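Local coordinates for protein signaling pathway modulator ZraP (Salmonella enterica subsp. enterica serovar Typhimurium, PDB 3LAY) that modulates the Zra envelope stress response as a periplasmic zinc-binding protein with both regulatory and chaperone functions, forming oligomers whose higher-order forms require zinc for stabilization, at residues 78-83 with 134-139; 85-90 with 127-132; 92-97 with 120-125. All blocks are in the same frame, centred on the assembly; numbering follows the deposited sequence.

Contact 1 of 3, residues 78-83 with 134-139; sequences KIYDDY and VKRDVA
R136 leaves its helix with CG anti to the backbone N (chi1 -169°) and bends at chi3 (65°), a path that carries its guanidinium between two tyrosines, Y80 and Y83. The two helices, 70-106 and 112-142, form an antiparallel alpha-hairpin, their axes here 10.0 Å apart. R136 CD sits over the middle of the Y80 ring, 4.0 Å from its centroid, and the guanidinium stacks offset, over the phenol end, with planes 10° apart. Y83 is turned steeply to the same group: R136 CZ stands 4.5 Å from the centroid of the Y83 ring in a cation-pi contact. Arginine suits this place because its methylenes pack as a hydrocarbon while its cation lies flat on Y80 and turns an edge, through NH1, to the face of Y83. D137 steadies the cation from the same helix, R136 NH2 to D137 OD1 being 3.1 Å; D137 OD2 is hydrogen-bonded to Y101 OH of a second subunit, which ties the arginine's partner to that subunit. One turn on, small A139 makes room for branched I79. The methyl I79 CG2 reaches R136 CG at 3.7 Å and A139 CB at 4.0 Å.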
ATOM      1  N   LYS J  78       1.828 -16.068 -26.702  1.00 28.73           N
ATOM      2  CA  LYS J  78       2.814 -16.749 -27.533  1.00 29.13           C
ATOM      3  C   LYS J  78       3.879 -15.740 -28.054  1.00 28.96           C
ATOM      4  O   LYS J  78       5.094 -16.008 -27.984  1.00 28.63           O
ATOM      5  CB  LYS J  78       2.133 -17.505 -28.682  1.00 28.57           C
ATOM      6  CG  LYS J  78       3.049 -18.527 -29.357  1.00 31.88           C
ATOM      7  CD  LYS J  78       2.522 -18.950 -30.775  1.00 37.25           C
ATOM      8  N   ILE J  79       3.433 -14.577 -28.541  1.00 27.57           N
ATOM      9  CA  ILE J  79       4.367 -13.595 -29.027  1.00 27.73           C
ATOM     10  C   ILE J  79       5.355 -13.214 -27.910  1.00 28.27           C
ATOM     11  O   ILE J  79       6.553 -13.115 -28.127  1.00 26.35           O
ATOM     12  CB  ILE J  79       3.617 -12.383 -29.619  1.00 29.44           C
ATOM     13  CG1 ILE J  79       2.894 -12.798 -30.928  1.00 27.42           C
ATOM     14  CG2 ILE J  79       4.578 -11.185 -29.875  1.00 25.29           C
ATOM     15  CD1 ILE J  79       1.808 -11.812 -31.413  1.00 24.21           C
ATOM     16  N   TYR J  80       4.855 -13.065 -26.698  1.00 29.48           N
ATOM     17  CA  TYR J  80       5.726 -12.718 -25.575  1.00 31.48           C
ATOM     18  C   TYR J  80       6.706 -13.830 -25.183  1.00 31.97           C
ATOM     19  O   TYR J  80       7.841 -13.542 -24.851  1.00 32.96           O
ATOM     20  CB  TYR J  80       4.918 -12.239 -24.358  1.00 30.87           C
ATOM     21  CG  TYR J  80       4.721 -10.768 -24.330  1.00 34.39           C
ATOM     22  CD1 TYR J  80       5.419  -9.986 -23.432  1.00 42.34           C
ATOM     23  CD2 TYR J  80       3.904 -10.135 -25.251  1.00 39.28           C
ATOM     24  CE1 TYR J  80       5.271  -8.606 -23.406  1.00 43.76           C
ATOM     25  CE2 TYR J  80       3.740  -8.775 -25.237  1.00 41.69           C
ATOM     26  CZ  TYR J  80       4.429  -8.012 -24.302  1.00 44.60           C
ATOM     27  OH  TYR J  80       4.295  -6.650 -24.272  1.00 47.48           O
ATOM     28  N   ASP J  81       6.267 -15.078 -25.207  1.00 32.61           N
ATOM     29  CA  ASP J  81       7.152 -16.190 -24.887  1.00 33.13           C
ATOM     30  C   ASP J  81       8.225 -16.244 -25.928  1.00 32.77           C
ATOM     31  O   ASP J  81       9.398 -16.445 -25.616  1.00 33.86           O
ATOM     32  CB  ASP J  81       6.416 -17.559 -24.856  1.00 32.95           C
ATOM     33  CG  ASP J  81       5.449 -17.689 -23.672  1.00 35.32           C
ATOM     34  OD1 ASP J  81       5.540 -16.862 -22.729  1.00 39.24           O
ATOM     35  OD2 ASP J  81       4.593 -18.602 -23.679  1.00 38.29           O
ATOM     36  N   ASP J  82       7.837 -16.077 -27.176  1.00 32.23           N
ATOM     37  CA  ASP J  82       8.824 -16.149 -28.210  1.00 32.00           C
ATOM     38  C   ASP J  82       9.874 -15.135 -27.950  1.00 30.81           C
ATOM     39  O   ASP J  82      11.058 -15.447 -27.979  1.00 29.58           O
ATOM     40  CB  ASP J  82       8.186 -15.992 -29.562  1.00 32.86           C
ATOM     41  CG  ASP J  82       7.440 -17.235 -29.973  1.00 33.87           C
ATOM     42  OD1 ASP J  82       7.623 -18.269 -29.263  1.00 32.23           O
ATOM     43  OD2 ASP J  82       6.700 -17.181 -30.994  1.00 33.17           O
ATOM     44  N   TYR J  83       9.422 -13.931 -27.636  1.00 31.15           N
ATOM     45  CA  TYR J  83      10.316 -12.819 -27.343  1.00 30.83           C
ATOM     46  C   TYR J  83      11.205 -13.114 -26.134  1.00 30.25           C
ATOM     47  O   TYR J  83      12.409 -12.861 -26.169  1.00 30.36           O
ATOM     48  CB  TYR J  83       9.516 -11.531 -27.155  1.00 30.20           C
ATOM     49  CG  TYR J  83      10.284 -10.480 -26.423  1.00 34.18           C
ATOM     50  CD1 TYR J  83      11.243  -9.692 -27.067  1.00 34.68           C
ATOM     51  CD2 TYR J  83      10.057 -10.258 -25.058  1.00 33.04           C
ATOM     52  CE1 TYR J  83      11.958  -8.736 -26.368  1.00 33.02           C
ATOM     53  CE2 TYR J  83      10.753  -9.323 -24.375  1.00 28.70           C
ATOM     54  CZ  TYR J  83      11.701  -8.559 -25.021  1.00 34.27           C
ATOM     55  OH  TYR J  83      12.409  -7.631 -24.280  1.00 39.31           O
ATOM     56  N   VAL J 134      10.951  -4.149 -30.784  1.00 27.57           N
ATOM     57  CA  VAL J 134      10.185  -3.597 -31.869  1.00 25.95           C
ATOM     58  C   VAL J 134       9.567  -4.727 -32.651  1.00 24.75           C
ATOM     59  O   VAL J 134       8.390  -4.662 -32.969  1.00 23.17           O
ATOM     60  CB  VAL J 134      11.012  -2.671 -32.772  1.00 27.16           C
ATOM     61  CG1 VAL J 134      10.161  -2.200 -33.959  1.00 21.05           C
ATOM     62  CG2 VAL J 134      11.567  -1.476 -31.903  1.00 21.44           C
ATOM     63  N   LYS J 135      10.329  -5.789 -32.926  1.00 25.77           N
ATOM     64  CA  LYS J 135       9.742  -6.942 -33.648  1.00 26.46           C
ATOM     65  C   LYS J 135       8.548  -7.420 -32.915  1.00 25.96           C
ATOM     66  O   LYS J 135       7.526  -7.715 -33.503  1.00 26.41           O
ATOM     67  CB  LYS J 135      10.671  -8.129 -33.766  1.00 27.32           C
ATOM     68  CG  LYS J 135      11.870  -7.896 -34.618  1.00 32.73           C
ATOM     69  CD  LYS J 135      12.562  -9.226 -34.987  1.00 38.30           C
ATOM     70  CE  LYS J 135      13.926  -8.939 -35.724  1.00 40.89           C
ATOM     71  NZ  LYS J 135      14.900 -10.100 -35.655  1.00 43.41           N
ATOM     72  N   ARG J 136       8.660  -7.474 -31.606  1.00 25.09           N
ATOM     73  CA  ARG J 136       7.561  -7.959 -30.823  1.00 26.48           C
ATOM     74  C   ARG J 136       6.354  -7.046 -30.880  1.00 27.56           C
ATOM     75  O   ARG J 136       5.235  -7.516 -31.103  1.00 27.57           O
ATOM     76  CB  ARG J 136       7.994  -8.071 -29.399  1.00 27.58           C
ATOM     77  CG  ARG J 136       7.053  -8.786 -28.546  1.00 29.90           C
ATOM     78  CD  ARG J 136       7.347  -8.468 -27.113  1.00 32.49           C
ATOM     79  NE  ARG J 136       7.109  -7.051 -26.824  1.00 33.86           N
ATOM     80  CZ  ARG J 136       7.659  -6.417 -25.795  1.00 37.79           C
ATOM     81  NH1 ARG J 136       8.495  -7.084 -25.003  1.00 39.31           N
ATOM     82  NH2 ARG J 136       7.420  -5.118 -25.570  1.00 36.82           N
ATOM     83  N   ASP J 137       6.560  -5.734 -30.703  1.00 27.80           N
ATOM     84  CA  ASP J 137       5.426  -4.816 -30.719  1.00 27.61           C
ATOM     85  C   ASP J 137       4.750  -4.849 -32.086  1.00 29.00           C
ATOM     86  O   ASP J 137       3.500  -4.798 -32.178  1.00 28.42           O
ATOM     87  CB  ASP J 137       5.847  -3.410 -30.382  1.00 28.01           C
ATOM     88  CG  ASP J 137       6.476  -3.276 -28.989  1.00 30.53           C
ATOM     89  OD1 ASP J 137       6.065  -3.991 -28.076  1.00 35.85           O
ATOM     90  OD2 ASP J 137       7.376  -2.427 -28.809  1.00 33.38           O
ATOM     91  N   VAL J 138       5.566  -4.954 -33.146  1.00 28.80           N
ATOM     92  CA  VAL J 138       5.051  -4.996 -34.505  1.00 28.54           C
ATOM     93  C   VAL J 138       4.256  -6.291 -34.734  1.00 31.23           C
ATOM     94  O   VAL J 138       3.213  -6.312 -35.413  1.00 31.36           O
ATOM     95  CB  VAL J 138       6.208  -4.950 -35.524  1.00 28.73           C
ATOM     96  CG1 VAL J 138       5.715  -5.321 -36.875  1.00 17.58           C
ATOM     97  CG2 VAL J 138       6.874  -3.587 -35.502  1.00 24.46           C
ATOM     98  N   ALA J 139       4.774  -7.379 -34.182  1.00 32.85           N
ATOM     99  CA  ALA J 139       4.094  -8.652 -34.289  1.00 34.16           C
ATOM    100  C   ALA J 139       2.710  -8.463 -33.678  1.00 35.07           C
ATOM    101  O   ALA J 139       1.683  -8.702 -34.358  1.00 36.36           O
ATOM    102  CB  ALA J 139       4.859  -9.730 -33.556  1.00 33.93           C
TER

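Contact 2 of 3, residues 85-90 with 127-132; sequences TQTSAL and QKLDEQ
Apolar packing carries the meeting of T87 and L90 with K128, L129 and Q132. L90 lays its methyl CD2 against K128 CB at 3.6 Å, the two side chains crossing at about a right angle. Lysine serves well here: its first methylene covers the leucine, and the bent chain then leads the ammonium off to S124. The same methyl of L90 lies 4.4 Å from L129 CD1. With CG anti to the backbone N (chi1 -168°), L129 swings its isobutyl end toward helix 70-106, and CD1 comes within 3.9 Å of T87 CB. T87 CG2 rests on the aliphatic part of Q132, 3.6 Å from Q132 CB, as the two side chains slide past each other in opposite directions.

No hydrogen bond crosses between the two segments. Threonine divides its two branches: the methyl faces the partner helix, while OG1, at a chi1 of 57°, turns back to its own helix, where Y83 O and Y84 O share its single hydrogen and R91 NE donates to it. Beyond T87 the helix is kinked, for the N atoms of A89 and L90 lack the usual bond to the preceding turn. With axes 10.4 Å apart and running at 170°, this is the middle of an antiparallel alpha-hairpin.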
ATOM      1  N   THR J  85      12.099 -16.066 -24.790  1.00 27.95           N
ATOM      2  CA  THR J  85      12.990 -17.100 -25.205  1.00 27.57           C
ATOM      3  C   THR J  85      14.123 -16.590 -26.105  1.00 29.09           C
ATOM      4  O   THR J  85      15.266 -16.913 -25.875  1.00 29.57           O
ATOM      5  CB  THR J  85      12.154 -18.193 -25.951  1.00 27.92           C
ATOM      6  OG1 THR J  85      11.440 -18.955 -24.973  1.00 27.21           O
ATOM      7  CG2 THR J  85      13.028 -19.136 -26.832  1.00 24.74           C
ATOM      8  N   GLN J  86      13.828 -15.814 -27.142  1.00 29.80           N
ATOM      9  CA  GLN J  86      14.897 -15.373 -28.038  1.00 31.05           C
ATOM     10  C   GLN J  86      15.910 -14.414 -27.402  1.00 30.34           C
ATOM     11  O   GLN J  86      17.068 -14.413 -27.800  1.00 32.33           O
ATOM     12  CB  GLN J  86      14.303 -14.723 -29.305  1.00 31.21           C
ATOM     13  CG  GLN J  86      13.651 -15.747 -30.201  1.00 38.08           C
ATOM     14  CD  GLN J  86      12.446 -15.234 -30.989  1.00 43.80           C
ATOM     15  OE1 GLN J  86      12.106 -14.042 -30.932  1.00 50.09           O
ATOM     16  NE2 GLN J  86      11.763 -16.152 -31.690  1.00 36.51           N
ATOM     17  N   THR J  87      15.480 -13.602 -26.437  1.00 27.65           N
ATOM     18  CA  THR J  87      16.326 -12.564 -25.857  1.00 25.93           C
ATOM     19  C   THR J  87      16.934 -12.950 -24.534  1.00 27.32           C
ATOM     20  O   THR J  87      17.698 -12.229 -23.914  1.00 28.87           O
ATOM     21  CB  THR J  87      15.459 -11.397 -25.565  1.00 25.95           C
ATOM     22  OG1 THR J  87      14.405 -11.825 -24.693  1.00 18.52           O
ATOM     23  CG2 THR J  87      14.858 -10.867 -26.873  1.00 25.22           C
ATOM     24  N   SER J  88      16.510 -14.091 -24.071  1.00 26.98           N
ATOM     25  CA  SER J  88      16.974 -14.664 -22.876  1.00 25.52           C
ATOM     26  C   SER J  88      18.467 -14.420 -22.612  1.00 24.22           C
ATOM     27  O   SER J  88      18.832 -13.801 -21.628  1.00 24.84           O
ATOM     28  CB  SER J  88      16.687 -16.157 -22.989  1.00 25.30           C
ATOM     29  OG  SER J  88      17.047 -16.828 -21.831  1.00 29.85           O
ATOM     30  N   ALA J  89      19.358 -14.909 -23.454  1.00 22.89           N
ATOM     31  CA  ALA J  89      20.777 -14.728 -23.114  1.00 22.17           C
ATOM     32  C   ALA J  89      21.169 -13.244 -23.155  1.00 22.97           C
ATOM     33  O   ALA J  89      22.077 -12.809 -22.448  1.00 24.76           O
ATOM     34  CB  ALA J  89      21.675 -15.546 -24.010  1.00 17.15           C
ATOM     35  N   LEU J  90      20.462 -12.482 -23.977  1.00 23.10           N
ATOM     36  CA  LEU J  90      20.761 -11.099 -24.204  1.00 23.15           C
ATOM     37  C   LEU J  90      20.343 -10.284 -22.997  1.00 23.20           C
ATOM     38  O   LEU J  90      21.069  -9.412 -22.549  1.00 23.47           O
ATOM     39  CB  LEU J  90      20.061 -10.657 -25.483  1.00 22.98           C
ATOM     40  CG  LEU J  90      20.442  -9.334 -26.119  1.00 24.45           C
ATOM     41  CD1 LEU J  90      21.942  -9.228 -26.506  1.00 21.44           C
ATOM     42  CD2 LEU J  90      19.554  -9.159 -27.323  1.00 21.74           C
ATOM     43  N   GLN J 127      20.832  -1.944 -27.532  1.00 33.63           N
ATOM     44  CA  GLN J 127      20.366  -1.707 -28.867  1.00 35.70           C
ATOM     45  C   GLN J 127      19.799  -3.010 -29.451  1.00 34.58           C
ATOM     46  O   GLN J 127      18.723  -2.995 -30.099  1.00 35.22           O
ATOM     47  CB  GLN J 127      21.458  -1.039 -29.733  1.00 37.42           C
ATOM     48  CG  GLN J 127      21.256  -1.135 -31.253  1.00 43.81           C
ATOM     49  CD  GLN J 127      22.006  -2.332 -31.911  1.00 51.61           C
ATOM     50  OE1 GLN J 127      23.070  -2.788 -31.411  1.00 56.36           O
ATOM     51  NE2 GLN J 127      21.486  -2.800 -33.055  1.00 46.22           N
ATOM     52  N   LYS J 128      20.499  -4.120 -29.230  1.00 32.84           N
ATOM     53  CA  LYS J 128      20.001  -5.412 -29.666  1.00 31.71           C
ATOM     54  C   LYS J 128      18.709  -5.722 -28.961  1.00 30.89           C
ATOM     55  O   LYS J 128      17.802  -6.250 -29.529  1.00 30.31           O
ATOM     56  CB  LYS J 128      20.984  -6.559 -29.403  1.00 31.86           C
ATOM     57  CG  LYS J 128      21.885  -6.956 -30.587  1.00 36.42           C
ATOM     58  CD  LYS J 128      23.322  -6.545 -30.520  1.00 41.55           C
ATOM     59  CE  LYS J 128      24.196  -7.643 -29.912  1.00 43.48           C
ATOM     60  NZ  LYS J 128      25.560  -7.114 -29.515  1.00 46.31           N
ATOM     61  N   LEU J 129      18.570  -5.350 -27.714  1.00 31.99           N
ATOM     62  CA  LEU J 129      17.357  -5.767 -27.050  1.00 32.47           C
ATOM     63  C   LEU J 129      16.169  -5.045 -27.598  1.00 33.29           C
ATOM     64  O   LEU J 129      15.140  -5.640 -27.842  1.00 34.36           O
ATOM     65  CB  LEU J 129      17.488  -5.607 -25.554  1.00 32.83           C
ATOM     66  CG  LEU J 129      16.440  -6.227 -24.622  1.00 32.39           C
ATOM     67  CD1 LEU J 129      16.175  -7.634 -24.976  1.00 34.18           C
ATOM     68  CD2 LEU J 129      16.913  -6.125 -23.162  1.00 31.77           C
ATOM     69  N   ASP J 130      16.313  -3.756 -27.816  1.00 34.20           N
ATOM     70  CA  ASP J 130      15.238  -2.949 -28.360  1.00 35.00           C
ATOM     71  C   ASP J 130      14.775  -3.399 -29.728  1.00 35.24           C
ATOM     72  O   ASP J 130      13.593  -3.355 -30.024  1.00 35.93           O
ATOM     73  CB  ASP J 130      15.693  -1.500 -28.421  1.00 36.27           C
ATOM     74  CG  ASP J 130      15.852  -0.864 -27.017  1.00 42.16           C
ATOM     75  OD1 ASP J 130      15.063  -1.188 -26.101  1.00 49.53           O
ATOM     76  OD2 ASP J 130      16.748  -0.024 -26.840  1.00 49.55           O
ATOM     77  N   GLU J 131      15.688  -3.790 -30.599  1.00 35.58           N
ATOM     78  CA  GLU J 131      15.253  -4.269 -31.871  1.00 37.03           C
ATOM     79  C   GLU J 131      14.260  -5.425 -31.697  1.00 35.99           C
ATOM     80  O   GLU J 131      13.209  -5.481 -32.374  1.00 36.13           O
ATOM     81  CB  GLU J 131      16.430  -4.733 -32.714  1.00 39.40           C
ATOM     82  CG  GLU J 131      17.273  -3.603 -33.270  1.00 44.23           C
ATOM     83  CD  GLU J 131      18.303  -4.078 -34.274  1.00 50.91           C
ATOM     84  OE1 GLU J 131      18.110  -5.180 -34.866  1.00 55.47           O
ATOM     85  OE2 GLU J 131      19.280  -3.332 -34.490  1.00 53.73           O
ATOM     86  N   GLN J 132      14.594  -6.345 -30.792  1.00 33.62           N
ATOM     87  CA  GLN J 132      13.726  -7.456 -30.516  1.00 31.69           C
ATOM     88  C   GLN J 132      12.412  -6.947 -30.009  1.00 30.93           C
ATOM     89  O   GLN J 132      11.387  -7.457 -30.401  1.00 33.94           O
ATOM     90  CB  GLN J 132      14.365  -8.455 -29.555  1.00 31.28           C
ATOM     91  CG  GLN J 132      15.653  -9.125 -30.096  1.00 31.98           C
ATOM     92  CD  GLN J 132      15.426  -9.848 -31.393  1.00 33.97           C
ATOM     93  OE1 GLN J 132      14.388 -10.477 -31.593  1.00 38.35           O
ATOM     94  NE2 GLN J 132      16.381  -9.755 -32.291  1.00 37.56           N
TER

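Contact 3 of 3, residues 92-97 with 120-125; sequences QQLISK and KEMESL
L125 projects towards Q93 and L94 and lays its methyl CD1 against the backbone of the facing helix, 3.9 Å from both Q93 C and L94 N. Its other methyl, CD2, stands 4.1 Å from Q93 CB. Glutamine suits this border, since its CB packs on the leucine while the polar amide is held at the end of an extended chain. L94, a branched apolar residue, touches two partners with CD1: L125 CB at 4.1 Å and M122 CG at 4.2 Å. M122 in turn presses CG on K97 CB, 3.7 Å away. Its unbranched chain continues past that methylene and brings the sulfur near the K97 carbonyl.

At the outer border of this apolar patch K97 and E121 form a salt bridge, though the position of the glutamate oxygen is uncertain. Lysine fits because its long methylenes, bent at chi2 (43°), pack on M122 and E121 CB while its charge reaches the exposed edge, where the glutamate carboxylate meets it. E100 of the same helix is a second, long and weak partner for that ammonium.

This packing belongs to an antiparallel alpha-hairpin whose axes here approach to 9.5 Å, at 155° between their directions. L94 and L125 are the nearest CA pair of the two segments, 6.1 Å apart.

Further out, Y101 adds to the packing around M122, and L90 does the same for L125. The segments also meet neighbouring subunits: S96 OG bonds to A103 O of a third subunit, on which Q93 also packs against S108, and E123 makes a weak hydrogen bond to Q127 of a second subunit.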
ATOM      1  N   GLN J  92      20.174 -11.460 -19.917  1.00 26.10           N
ATOM      2  CA  GLN J  92      21.042 -11.885 -18.815  1.00 26.23           C
ATOM      3  C   GLN J  92      22.323 -11.077 -18.893  1.00 27.30           C
ATOM      4  O   GLN J  92      22.701 -10.430 -17.891  1.00 29.06           O
ATOM      5  CB  GLN J  92      21.340 -13.363 -18.911  1.00 26.52           C
ATOM      6  CG  GLN J  92      21.972 -14.010 -17.661  1.00 29.14           C
ATOM      7  CD  GLN J  92      22.263 -15.524 -17.845  1.00 25.74           C
ATOM      8  N   GLN J  93      22.956 -11.069 -20.084  1.00 26.54           N
ATOM      9  CA  GLN J  93      24.194 -10.330 -20.337  1.00 26.86           C
ATOM     10  C   GLN J  93      24.012  -8.867 -19.948  1.00 26.27           C
ATOM     11  O   GLN J  93      24.872  -8.297 -19.317  1.00 22.93           O
ATOM     12  CB  GLN J  93      24.644 -10.481 -21.824  1.00 28.33           C
ATOM     13  CG  GLN J  93      25.537 -11.750 -22.101  1.00 33.83           C
ATOM     14  CD  GLN J  93      25.580 -12.352 -23.607  1.00 36.02           C
ATOM     15  OE1 GLN J  93      25.004 -11.828 -24.583  1.00 34.24           O
ATOM     16  NE2 GLN J  93      26.269 -13.486 -23.725  1.00 36.38           N
ATOM     17  N   LEU J  94      22.873  -8.278 -20.328  1.00 27.57           N
ATOM     18  CA  LEU J  94      22.573  -6.878 -20.009  1.00 27.52           C
ATOM     19  C   LEU J  94      22.476  -6.636 -18.522  1.00 26.28           C
ATOM     20  O   LEU J  94      22.866  -5.626 -18.045  1.00 27.83           O
ATOM     21  CB  LEU J  94      21.266  -6.429 -20.650  1.00 28.18           C
ATOM     22  CG  LEU J  94      20.959  -4.916 -20.511  1.00 27.66           C
ATOM     23  CD1 LEU J  94      22.139  -4.068 -20.905  1.00 25.42           C
ATOM     24  CD2 LEU J  94      19.776  -4.525 -21.333  1.00 27.06           C
ATOM     25  N   ILE J  95      21.944  -7.565 -17.792  1.00 25.74           N
ATOM     26  CA  ILE J  95      21.845  -7.411 -16.374  1.00 25.95           C
ATOM     27  C   ILE J  95      23.225  -7.533 -15.721  1.00 26.07           C
ATOM     28  O   ILE J  95      23.551  -6.836 -14.753  1.00 25.92           O
ATOM     29  CB  ILE J  95      20.893  -8.491 -15.805  1.00 26.52           C
ATOM     30  CG1 ILE J  95      19.439  -8.125 -16.205  1.00 29.18           C
ATOM     31  CG2 ILE J  95      21.047  -8.639 -14.316  1.00 20.86           C
ATOM     32  CD1 ILE J  95      18.330  -9.137 -15.786  1.00 25.96           C
ATOM     33  N   SER J  96      24.022  -8.434 -16.255  1.00 24.46           N
ATOM     34  CA  SER J  96      25.324  -8.672 -15.727  1.00 23.80           C
ATOM     35  C   SER J  96      26.199  -7.447 -15.938  1.00 23.37           C
ATOM     36  O   SER J  96      27.006  -7.077 -15.102  1.00 22.85           O
ATOM     37  CB  SER J  96      25.911  -9.879 -16.420  1.00 23.42           C
ATOM     38  OG  SER J  96      27.208 -10.104 -15.950  1.00 27.18           O
ATOM     39  N   LYS J  97      26.040  -6.807 -17.073  1.00 23.42           N
ATOM     40  CA  LYS J  97      26.787  -5.606 -17.328  1.00 24.33           C
ATOM     41  C   LYS J  97      26.290  -4.442 -16.440  1.00 25.56           C
ATOM     42  O   LYS J  97      27.088  -3.633 -15.959  1.00 24.56           O
ATOM     43  CB  LYS J  97      26.725  -5.272 -18.810  1.00 24.07           C
ATOM     44  CG  LYS J  97      28.019  -5.433 -19.590  1.00 25.63           C
ATOM     45  CD  LYS J  97      28.885  -6.673 -19.323  1.00 26.09           C
ATOM     46  CE  LYS J  97      30.324  -6.348 -19.728  1.00 25.79           C
ATOM     47  NZ  LYS J  97      31.279  -7.484 -19.746  1.00 28.76           N
ATOM     48  N   LYS J 120      29.645   1.142 -22.950  1.00 30.38           N
ATOM     49  CA  LYS J 120      29.466   0.806 -24.377  1.00 31.63           C
ATOM     50  C   LYS J 120      28.903  -0.592 -24.540  1.00 29.80           C
ATOM     51  O   LYS J 120      27.983  -0.784 -25.279  1.00 28.25           O
ATOM     52  CB  LYS J 120      30.759   0.949 -25.172  1.00 32.39           C
ATOM     53  CG  LYS J 120      31.418   2.296 -25.038  1.00 38.53           C
ATOM     54  CD  LYS J 120      30.549   3.435 -25.552  1.00 47.58           C
ATOM     55  CE  LYS J 120      31.350   4.764 -25.516  1.00 51.98           C
ATOM     56  NZ  LYS J 120      30.750   5.820 -26.409  1.00 53.01           N
ATOM     57  N   GLU J 121      29.451  -1.564 -23.829  1.00 29.79           N
ATOM     58  CA  GLU J 121      28.914  -2.900 -23.896  1.00 30.20           C
ATOM     59  C   GLU J 121      27.433  -2.829 -23.614  1.00 30.59           C
ATOM     60  O   GLU J 121      26.651  -3.398 -24.349  1.00 32.58           O
ATOM     61  CB  GLU J 121      29.646  -3.853 -22.947  1.00 30.93           C
ATOM     62  CG  GLU J 121      31.075  -4.195 -23.433  1.00 34.20           C
ATOM     63  CD  GLU J 121      31.943  -4.929 -22.406  1.00 41.29           C
ATOM     64  OE1 GLU J 121      31.918  -4.573 -21.195  1.00 43.73           O
ATOM     65  OE2 GLU J 121      32.685  -5.846 -22.834  1.00 46.63           O
ATOM     66  N   MET J 122      27.026  -2.091 -22.589  1.00 31.60           N
ATOM     67  CA  MET J 122      25.592  -1.967 -22.291  1.00 31.97           C
ATOM     68  C   MET J 122      24.834  -1.317 -23.392  1.00 31.03           C
ATOM     69  O   MET J 122      23.697  -1.685 -23.657  1.00 31.27           O
ATOM     70  CB  MET J 122      25.335  -1.151 -21.030  1.00 33.08           C
ATOM     71  CG  MET J 122      25.540  -1.893 -19.747  1.00 34.37           C
ATOM     72  SD  MET J 122      25.417  -0.812 -18.310  1.00 39.89           S
ATOM     73  CE  MET J 122      24.091   0.317 -18.708  1.00 40.02           C
ATOM     74  N   GLU J 123      25.431  -0.338 -24.040  1.00 30.51           N
ATOM     75  CA  GLU J 123      24.693   0.351 -25.083  1.00 31.97           C
ATOM     76  C   GLU J 123      24.402  -0.562 -26.270  1.00 30.66           C
ATOM     77  O   GLU J 123      23.298  -0.592 -26.806  1.00 29.03           O
ATOM     78  CB  GLU J 123      25.450   1.558 -25.544  1.00 33.34           C
ATOM     79  CG  GLU J 123      24.684   2.465 -26.488  1.00 38.80           C
ATOM     80  CD  GLU J 123      25.548   3.620 -26.896  1.00 46.97           C
ATOM     81  OE1 GLU J 123      25.196   4.774 -26.511  1.00 51.81           O
ATOM     82  OE2 GLU J 123      26.623   3.360 -27.517  1.00 47.80           O
ATOM     83  N   SER J 124      25.414  -1.297 -26.674  1.00 30.25           N
ATOM     84  CA  SER J 124      25.277  -2.249 -27.746  1.00 31.02           C
ATOM     85  C   SER J 124      24.269  -3.368 -27.436  1.00 31.39           C
ATOM     86  O   SER J 124      23.526  -3.783 -28.317  1.00 31.57           O
ATOM     87  CB  SER J 124      26.616  -2.888 -28.016  1.00 30.42           C
ATOM     88  OG  SER J 124      26.350  -4.194 -28.451  1.00 35.41           O
ATOM     89  N   LEU J 125      24.286  -3.877 -26.196  1.00 31.05           N
ATOM     90  CA  LEU J 125      23.371  -4.941 -25.772  1.00 29.96           C
ATOM     91  C   LEU J 125      21.972  -4.411 -25.734  1.00 29.72           C
ATOM     92  O   LEU J 125      21.026  -5.071 -26.130  1.00 27.94           O
ATOM     93  CB  LEU J 125      23.740  -5.449 -24.392  1.00 29.09           C
ATOM     94  CG  LEU J 125      24.906  -6.410 -24.255  1.00 30.67           C
ATOM     95  CD1 LEU J 125      25.384  -6.596 -22.765  1.00 31.99           C
ATOM     96  CD2 LEU J 125      24.503  -7.745 -24.857  1.00 27.94           C
TER

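All three contacts join helix 70-106 to helix 112-142, and their order along the first helix is reversed along the second: contact 3 spans the fewest intervening residues, then contact 2, then contact 1. Adjacent centres are 11 Å apart, and the outer two are 21 Å apart on opposite sides of the chain's centre. Packing runs on between them: Y83 of contact 1 touches L129 and Q132 of contact 2, whose L90 touches L125 and whose L129 touches L94 of contact 3. All three have a residue at the second subunit, and contact 3 also meets a third, so the same long hairpin that zips up the monomer supplies surfaces for the decameric alpha-helical barrel.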